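Local coordinates for gluconate kinase (Lactobacillus acidophilus, PDB 3LL3), which binds ATP and D-xylulose and probably phosphorylates a sugar substrate, as FGGY-family carbohydrate kinases do, at residues A[162-175]-A[231-243]. Sequence-based numbering, arbitrary orientation.
With XUL (D-xylulose), chain E.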
ATOM      1  N   ILE A 162       6.800 -39.248 -24.939  1.00 24.78           N
ATOM      2  CA  ILE A 162       6.112 -40.309 -25.647  1.00 27.13           C
ATOM      3  C   ILE A 162       6.889 -40.732 -26.902  1.00 29.50           C
ATOM      4  O   ILE A 162       6.854 -41.892 -27.303  1.00 29.55           O
ATOM      5  CB  ILE A 162       4.677 -39.904 -25.964  1.00 26.74           C
ATOM      6  CG1 ILE A 162       3.901 -39.811 -24.638  1.00 26.32           C
ATOM      7  CG2 ILE A 162       4.020 -40.907 -26.918  1.00 25.25           C
ATOM      8  CD1 ILE A 162       2.520 -39.248 -24.755  1.00 25.40           C
ATOM      9  N   PHE A 163       7.609 -39.792 -27.497  1.00 28.96           N
ATOM     10  CA  PHE A 163       8.366 -40.095 -28.702  1.00 29.88           C
ATOM     11  C   PHE A 163       9.513 -41.027 -28.346  1.00 32.10           C
ATOM     12  O   PHE A 163       9.773 -42.007 -29.047  1.00 32.02           O
ATOM     13  CB  PHE A 163       8.899 -38.819 -29.343  1.00 30.27           C
ATOM     14  CG  PHE A 163       9.804 -39.065 -30.516  1.00 32.95           C
ATOM     15  CD1 PHE A 163       9.339 -39.737 -31.635  1.00 32.26           C
ATOM     16  CD2 PHE A 163      11.118 -38.619 -30.502  1.00 35.40           C
ATOM     17  CE1 PHE A 163      10.171 -39.965 -32.730  1.00 38.14           C
ATOM     18  CE2 PHE A 163      11.963 -38.839 -31.604  1.00 37.14           C
ATOM     19  CZ  PHE A 163      11.486 -39.513 -32.711  1.00 38.75           C
ATOM     20  N   ARG A 164      10.189 -40.731 -27.241  1.00 30.11           N
ATOM     21  CA  ARG A 164      11.293 -41.567 -26.821  1.00 32.57           C
ATOM     22  C   ARG A 164      10.784 -42.982 -26.578  1.00 33.21           C
ATOM     23  O   ARG A 164      11.454 -43.947 -26.937  1.00 36.03           O
ATOM     24  CB  ARG A 164      11.974 -41.004 -25.575  1.00 32.94           C
ATOM     25  CG  ARG A 164      12.784 -39.731 -25.821  1.00 34.28           C
ATOM     26  CD  ARG A 164      14.114 -40.014 -26.530  1.00 35.49           C
ATOM     27  NE  ARG A 164      14.945 -40.953 -25.783  1.00 35.16           N
ATOM     28  CZ  ARG A 164      15.751 -40.622 -24.777  1.00 37.66           C
ATOM     29  NH1 ARG A 164      15.856 -39.362 -24.388  1.00 37.30           N
ATOM     30  NH2 ARG A 164      16.447 -41.563 -24.147  1.00 40.30           N
ATOM     31  N   LEU A 165       9.588 -43.108 -26.003  1.00 30.38           N
ATOM     32  CA  LEU A 165       9.051 -44.431 -25.660  1.00 31.89           C
ATOM     33  C   LEU A 165       8.523 -45.269 -26.838  1.00 33.77           C
ATOM     34  O   LEU A 165       8.631 -46.501 -26.819  1.00 33.83           O
ATOM     35  CB  LEU A 165       7.970 -44.321 -24.572  1.00 29.34           C
ATOM     36  CG  LEU A 165       8.459 -43.894 -23.192  1.00 28.97           C
ATOM     37  CD1 LEU A 165       7.262 -43.597 -22.272  1.00 27.71           C
ATOM     38  CD2 LEU A 165       9.353 -44.958 -22.575  1.00 30.85           C
ATOM     39  N   THR A 166       7.941 -44.611 -27.843  1.00 31.44           N
ATOM     40  CA  THR A 166       7.211 -45.320 -28.891  1.00 33.42           C
ATOM     41  C   THR A 166       7.679 -44.991 -30.298  1.00 34.12           C
ATOM     42  O   THR A 166       7.224 -45.615 -31.250  1.00 35.07           O
ATOM     43  CB  THR A 166       5.713 -44.965 -28.877  1.00 33.80           C
ATOM     44  OG1 THR A 166       5.548 -43.586 -29.252  1.00 31.14           O
ATOM     45  CG2 THR A 166       5.093 -45.225 -27.500  1.00 32.29           C
ATOM     46  N   GLY A 167       8.535 -43.983 -30.441  1.00 32.34           N
ATOM     47  CA  GLY A 167       8.939 -43.534 -31.760  1.00 32.01           C
ATOM     48  C   GLY A 167       7.829 -42.795 -32.501  1.00 36.01           C
ATOM     49  O   GLY A 167       7.956 -42.504 -33.687  1.00 33.53           O
ATOM     50  N   LYS A 168       6.739 -42.481 -31.804  1.00 34.41           N
ATOM     51  CA  LYS A 168       5.650 -41.714 -32.409  1.00 31.43           C
ATOM     52  C   LYS A 168       5.599 -40.269 -31.881  1.00 31.28           C
ATOM     53  O   LYS A 168       5.930 -40.006 -30.725  1.00 31.21           O
ATOM     54  CB  LYS A 168       4.315 -42.434 -32.217  1.00 33.80           C
ATOM     55  CG  LYS A 168       4.225 -43.758 -32.986  1.00 37.06           C
ATOM     56  CD  LYS A 168       2.864 -44.432 -32.852  1.00 39.10           C
ATOM     57  CE  LYS A 168       2.693 -45.530 -33.907  1.00 43.09           C
ATOM     58  NZ  LYS A 168       3.583 -46.706 -33.667  1.00 41.51           N
ATOM     59  N   LEU A 169       5.221 -39.341 -32.753  1.00 26.93           N
ATOM     60  CA  LEU A 169       5.078 -37.939 -32.400  1.00 31.71           C
ATOM     61  C   LEU A 169       3.614 -37.554 -32.465  1.00 31.38           C
ATOM     62  O   LEU A 169       3.095 -37.260 -33.542  1.00 30.12           O
ATOM     63  CB  LEU A 169       5.865 -37.046 -33.361  1.00 30.72           C
ATOM     64  CG  LEU A 169       7.291 -36.675 -32.966  1.00 35.21           C
ATOM     65  CD1 LEU A 169       7.885 -35.666 -33.960  1.00 38.23           C
ATOM     66  CD2 LEU A 169       7.315 -36.101 -31.571  1.00 34.68           C
ATOM     67  N   VAL A 170       2.958 -37.531 -31.304  1.00 27.99           N
ATOM     68  CA  VAL A 170       1.545 -37.214 -31.230  1.00 27.43           C
ATOM     69  C   VAL A 170       1.278 -36.293 -30.041  1.00 26.73           C
ATOM     70  O   VAL A 170       1.863 -36.475 -28.970  1.00 25.25           O
ATOM     71  CB  VAL A 170       0.718 -38.484 -31.046  1.00 29.60           C
ATOM     72  CG1 VAL A 170      -0.762 -38.149 -31.003  1.00 27.81           C
ATOM     73  CG2 VAL A 170       1.019 -39.486 -32.175  1.00 32.77           C
ATOM     74  N   THR A 171       0.425 -35.300 -30.241  1.00 25.04           N
ATOM     75  CA  THR A 171      -0.039 -34.459 -29.130  1.00 26.75           C
ATOM     76  C   THR A 171      -1.558 -34.597 -28.973  1.00 26.22           C
ATOM     77  O   THR A 171      -2.248 -34.990 -29.922  1.00 29.04           O
ATOM     78  CB  THR A 171       0.373 -32.978 -29.321  1.00 28.72           C
ATOM     79  OG1 THR A 171       0.147 -32.253 -28.106  1.00 27.42           O
ATOM     80  CG2 THR A 171      -0.406 -32.321 -30.465  1.00 26.41           C
ATOM     81  N   ASP A 172      -2.096 -34.310 -27.791  1.00 23.85           N
ATOM     82  CA  ASP A 172      -3.540 -34.364 -27.643  1.00 24.73           C
ATOM     83  C   ASP A 172      -4.087 -32.959 -27.832  1.00 22.36           C
ATOM     84  O   ASP A 172      -3.352 -31.982 -27.741  1.00 24.21           O
ATOM     85  CB  ASP A 172      -3.958 -34.891 -26.264  1.00 23.97           C
ATOM     86  CG  ASP A 172      -3.636 -33.903 -25.153  1.00 25.06           C
ATOM     87  OD1 ASP A 172      -4.564 -33.239 -24.635  1.00 26.16           O
ATOM     88  OD2 ASP A 172      -2.440 -33.783 -24.806  1.00 25.29           O
ATOM     89  N   THR A 173      -5.379 -32.873 -28.096  1.00 21.99           N
ATOM     90  CA  THR A 173      -6.057 -31.605 -28.289  1.00 23.24           C
ATOM     91  C   THR A 173      -5.776 -30.590 -27.157  1.00 23.96           C
ATOM     92  O   THR A 173      -5.554 -29.431 -27.435  1.00 21.10           O
ATOM     93  CB  THR A 173      -7.574 -31.816 -28.385  1.00 24.88           C
ATOM     94  OG1 THR A 173      -7.868 -32.774 -29.417  1.00 26.22           O
ATOM     95  CG2 THR A 173      -8.270 -30.516 -28.677  1.00 24.40           C
ATOM     96  N   THR A 174      -5.804 -31.017 -25.888  1.00 23.45           N
ATOM     97  CA  THR A 174      -5.673 -30.046 -24.782  1.00 22.92           C
ATOM     98  C   THR A 174      -4.266 -29.468 -24.735  1.00 23.49           C
ATOM     99  O   THR A 174      -4.050 -28.352 -24.257  1.00 23.71           O
ATOM    100  CB  THR A 174      -5.990 -30.659 -23.382  1.00 23.02           C
ATOM    101  OG1 THR A 174      -4.867 -31.425 -22.938  1.00 23.21           O
ATOM    102  CG2 THR A 174      -7.223 -31.538 -23.423  1.00 20.92           C
HETATM  103  N   MSE A 175      -3.300 -30.232 -25.231  1.00 22.96           N
HETATM  104  CA  MSE A 175      -1.918 -29.767 -25.243  1.00 23.24           C
HETATM  105  C   MSE A 175      -1.662 -28.864 -26.466  1.00 22.64           C
HETATM  106  O   MSE A 175      -0.933 -27.884 -26.375  1.00 23.68           O
HETATM  107  CB  MSE A 175      -0.952 -30.951 -25.212  1.00 23.43           C
HETATM  108  CG  MSE A 175       0.485 -30.554 -24.998  1.00 25.73           C
HETATM  109 SE   MSE A 175       0.867 -29.717 -23.269  1.00 46.13          SE
HETATM  110  CE  MSE A 175       0.384 -31.226 -22.099  1.00 23.42           C
ATOM    111  N   THR A 231       1.581 -53.544 -22.002  1.00 37.34           N
ATOM    112  CA  THR A 231       1.414 -52.227 -21.393  1.00 33.04           C
ATOM    113  C   THR A 231       1.169 -51.132 -22.443  1.00 35.31           C
ATOM    114  O   THR A 231       1.976 -50.948 -23.348  1.00 34.44           O
ATOM    115  CB  THR A 231       2.678 -51.818 -20.630  1.00 33.24           C
ATOM    116  OG1 THR A 231       2.994 -52.806 -19.653  1.00 32.87           O
ATOM    117  CG2 THR A 231       2.500 -50.447 -19.955  1.00 30.79           C
ATOM    118  N   LYS A 232       0.077 -50.384 -22.288  1.00 33.95           N
ATOM    119  CA  LYS A 232      -0.273 -49.305 -23.206  1.00 31.85           C
ATOM    120  C   LYS A 232       0.140 -47.917 -22.727  1.00 31.83           C
ATOM    121  O   LYS A 232       0.132 -47.629 -21.528  1.00 28.73           O
ATOM    122  CB  LYS A 232      -1.780 -49.303 -23.485  1.00 33.09           C
ATOM    123  CG  LYS A 232      -2.210 -50.365 -24.468  1.00 36.49           C
ATOM    124  CD  LYS A 232      -3.014 -51.427 -23.790  1.00 41.68           C
ATOM    125  CE  LYS A 232      -4.507 -51.148 -23.932  1.00 45.28           C
ATOM    126  NZ  LYS A 232      -5.108 -52.015 -24.999  1.00 45.37           N
ATOM    127  N   ILE A 233       0.504 -47.058 -23.677  1.00 26.87           N
ATOM    128  CA  ILE A 233       0.653 -45.650 -23.402  1.00 27.20           C
ATOM    129  C   ILE A 233      -0.666 -44.976 -23.750  1.00 29.54           C
ATOM    130  O   ILE A 233      -1.179 -45.143 -24.860  1.00 31.44           O
ATOM    131  CB  ILE A 233       1.758 -45.002 -24.249  1.00 28.87           C
ATOM    132  CG1 ILE A 233       3.109 -45.633 -23.928  1.00 30.12           C
ATOM    133  CG2 ILE A 233       1.816 -43.496 -23.974  1.00 27.70           C
ATOM    134  CD1 ILE A 233       3.589 -45.309 -22.532  1.00 27.79           C
ATOM    135  N   ILE A 234      -1.221 -44.232 -22.797  1.00 26.80           N
ATOM    136  CA  ILE A 234      -2.394 -43.408 -23.050  1.00 23.94           C
ATOM    137  C   ILE A 234      -1.895 -41.995 -23.300  1.00 24.75           C
ATOM    138  O   ILE A 234      -1.116 -41.441 -22.502  1.00 23.54           O
ATOM    139  CB  ILE A 234      -3.366 -43.438 -21.851  1.00 26.02           C
ATOM    140  CG1 ILE A 234      -3.559 -44.884 -21.363  1.00 25.35           C
ATOM    141  CG2 ILE A 234      -4.702 -42.805 -22.234  1.00 26.62           C
ATOM    142  CD1 ILE A 234      -3.940 -45.872 -22.469  1.00 25.61           C
ATOM    143  N   LEU A 235      -2.311 -41.420 -24.421  1.00 24.29           N
ATOM    144  CA  LEU A 235      -1.782 -40.137 -24.830  1.00 24.75           C
ATOM    145  C   LEU A 235      -1.824 -39.095 -23.695  1.00 23.93           C
ATOM    146  O   LEU A 235      -0.852 -38.383 -23.455  1.00 24.31           O
ATOM    147  CB  LEU A 235      -2.517 -39.632 -26.063  1.00 24.97           C
ATOM    148  CG  LEU A 235      -1.951 -38.341 -26.639  1.00 25.52           C
ATOM    149  CD1 LEU A 235      -0.426 -38.453 -26.895  1.00 25.20           C
ATOM    150  CD2 LEU A 235      -2.722 -37.917 -27.901  1.00 23.84           C
ATOM    151  N   GLY A 236      -2.940 -39.013 -22.986  1.00 23.93           N
ATOM    152  CA  GLY A 236      -3.024 -38.080 -21.868  1.00 22.93           C
ATOM    153  C   GLY A 236      -3.382 -36.659 -22.260  1.00 25.10           C
ATOM    154  O   GLY A 236      -3.859 -36.429 -23.365  1.00 24.64           O
ATOM    155  N   ALA A 237      -3.151 -35.704 -21.352  1.00 23.42           N
ATOM    156  CA  ALA A 237      -3.623 -34.340 -21.527  1.00 23.03           C
ATOM    157  C   ALA A 237      -2.844 -33.353 -20.665  1.00 21.46           C
ATOM    158  O   ALA A 237      -1.876 -33.716 -20.003  1.00 22.08           O
ATOM    159  CB  ALA A 237      -5.104 -34.244 -21.213  1.00 21.47           C
ATOM    160  N   SER A 238      -3.274 -32.101 -20.693  1.00 21.03           N
ATOM    161  CA  SER A 238      -2.589 -31.028 -19.976  1.00 21.33           C
ATOM    162  C   SER A 238      -2.929 -31.045 -18.473  1.00 24.63           C
ATOM    163  O   SER A 238      -3.995 -31.526 -18.074  1.00 21.90           O
ATOM    164  CB  SER A 238      -3.017 -29.693 -20.565  1.00 23.72           C
ATOM    165  OG  SER A 238      -4.390 -29.449 -20.303  1.00 24.70           O
ATOM    166  N   ASP A 239      -2.043 -30.487 -17.650  1.00 25.14           N
ATOM    167  CA  ASP A 239      -2.285 -30.423 -16.211  1.00 24.13           C
ATOM    168  C   ASP A 239      -3.520 -29.566 -15.905  1.00 25.09           C
ATOM    169  O   ASP A 239      -4.300 -29.878 -15.008  1.00 22.47           O
ATOM    170  CB  ASP A 239      -1.047 -29.880 -15.491  1.00 28.78           C
ATOM    171  CG  ASP A 239      -0.564 -28.542 -16.052  1.00 31.08           C
ATOM    172  OD1 ASP A 239      -1.212 -27.988 -16.966  1.00 32.05           O
ATOM    173  OD2 ASP A 239       0.479 -28.030 -15.583  1.00 36.51           O
ATOM    174  N   GLY A 240      -3.710 -28.501 -16.675  1.00 24.67           N
ATOM    175  CA  GLY A 240      -4.866 -27.631 -16.517  1.00 24.62           C
ATOM    176  C   GLY A 240      -6.199 -28.331 -16.713  1.00 22.38           C
ATOM    177  O   GLY A 240      -7.113 -28.194 -15.895  1.00 23.75           O
ATOM    178  N   TYR A 241      -6.315 -29.080 -17.803  1.00 21.71           N
ATOM    179  CA  TYR A 241      -7.533 -29.817 -18.099  1.00 19.74           C
ATOM    180  C   TYR A 241      -7.746 -30.947 -17.109  1.00 23.62           C
ATOM    181  O   TYR A 241      -8.835 -31.105 -16.566  1.00 22.98           O
ATOM    182  CB  TYR A 241      -7.460 -30.406 -19.502  1.00 21.72           C
ATOM    183  CG  TYR A 241      -8.628 -31.309 -19.816  1.00 22.26           C
ATOM    184  CD1 TYR A 241      -9.897 -30.786 -20.050  1.00 21.65           C
ATOM    185  CD2 TYR A 241      -8.466 -32.680 -19.853  1.00 22.47           C
ATOM    186  CE1 TYR A 241     -10.970 -31.623 -20.340  1.00 22.75           C
ATOM    187  CE2 TYR A 241      -9.528 -33.518 -20.135  1.00 24.75           C
ATOM    188  CZ  TYR A 241     -10.774 -32.986 -20.381  1.00 24.09           C
ATOM    189  OH  TYR A 241     -11.810 -33.846 -20.653  1.00 26.41           O
ATOM    190  N   LEU A 242      -6.710 -31.764 -16.915  1.00 22.99           N
ATOM    191  CA  LEU A 242      -6.803 -32.910 -16.034  1.00 21.02           C
ATOM    192  C   LEU A 242      -7.080 -32.509 -14.574  1.00 22.41           C
ATOM    193  O   LEU A 242      -7.864 -33.172 -13.893  1.00 21.91           O
ATOM    194  CB  LEU A 242      -5.552 -33.773 -16.148  1.00 20.33           C
ATOM    195  CG  LEU A 242      -5.448 -34.486 -17.505  1.00 23.06           C
ATOM    196  CD1 LEU A 242      -4.212 -35.373 -17.584  1.00 22.56           C
ATOM    197  CD2 LEU A 242      -6.695 -35.295 -17.774  1.00 20.82           C
ATOM    198  N   SER A 243      -6.430 -31.448 -14.101  1.00 19.47           N
ATOM    199  CA  SER A 243      -6.664 -30.940 -12.760  1.00 24.88           C
ATOM    200  C   SER A 243      -8.115 -30.503 -12.578  1.00 24.13           C
ATOM    201  O   SER A 243      -8.628 -30.550 -11.477  1.00 26.23           O
ATOM    202  CB  SER A 243      -5.747 -29.753 -12.454  1.00 23.62           C
ATOM    203  OG  SER A 243      -4.438 -30.221 -12.223  1.00 28.74           O
TER
HETATM  204  C1  XUL E7778      -2.330 -23.482 -17.480  1.00 44.45           C
HETATM  205  C2  XUL E7778      -1.299 -22.388 -17.807  1.00 45.19           C
HETATM  206  C3  XUL E7778       0.107 -22.415 -17.147  1.00 44.11           C
HETATM  207  C4  XUL E7778       0.497 -23.735 -16.453  1.00 43.41           C
HETATM  208  C5  XUL E7778       0.790 -24.889 -17.431  1.00 40.47           C
HETATM  209  O1  XUL E7778      -3.427 -22.918 -16.802  1.00 47.29           O
HETATM  210  O2  XUL E7778      -1.614 -21.482 -18.543  1.00 41.71           O
HETATM  211  O3  XUL E7778       0.177 -21.415 -16.161  1.00 41.02           O
HETATM  212  O4  XUL E7778       1.653 -23.482 -15.689  1.00 46.77           O
HETATM  213  O5  XUL E7778       1.625 -25.857 -16.842  1.00 35.38           O
HETATM  214  O   HOH W   1      -5.682 -27.532 -21.924  1.00 26.33           O
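T174 OG1 joins two helix N-termini: it accepts from S238 N, at 2.8 Å with an N-H...O angle of 148°, and donates to D172 OD1, 2.5 Å away, on that oxygen's syn lone pair. D172 and S238 are both N-caps. OD1 also takes weak bonds from T174 N and M175 N, while S238 OG accepts from Y241 N at 3.2 Å. With chi1 at 78°, T174 OG1 lies between backbone N and carbonyl carbon and CG2 anti to that carbon, over one face of the Y241 ring, a CH-pi contact 4.2 Å from the centroid and 25° off the normal. A valine in place of T174 would probably leave S238 N without its acceptor and D172 OD1 without its shortest donor. D172 OD2 lies 3.3 Å from G236 O, two acceptors with no proton to share; K158 NZ, salt-bridged to OD2 and hydrogen-bonded to L235 O, probably eases this. Strand 232-238 of the central sheet in the actin-like ATPase fold runs directly into helix 239-245, whose first residue, D239, accepts from xylulose O5 through OD2 (2.8 Å). Farther back, L235 packs its two methyls against strand 170-172 and helix 157-166: CD2 meets V170 CG1 at 3.7 Å, and CD1 meets I162 CD1 at the same distance, the I162 and L235 side chains crossing at about a right angle; I233 CD1 continues this layer to L165 CD1 (4.1 Å).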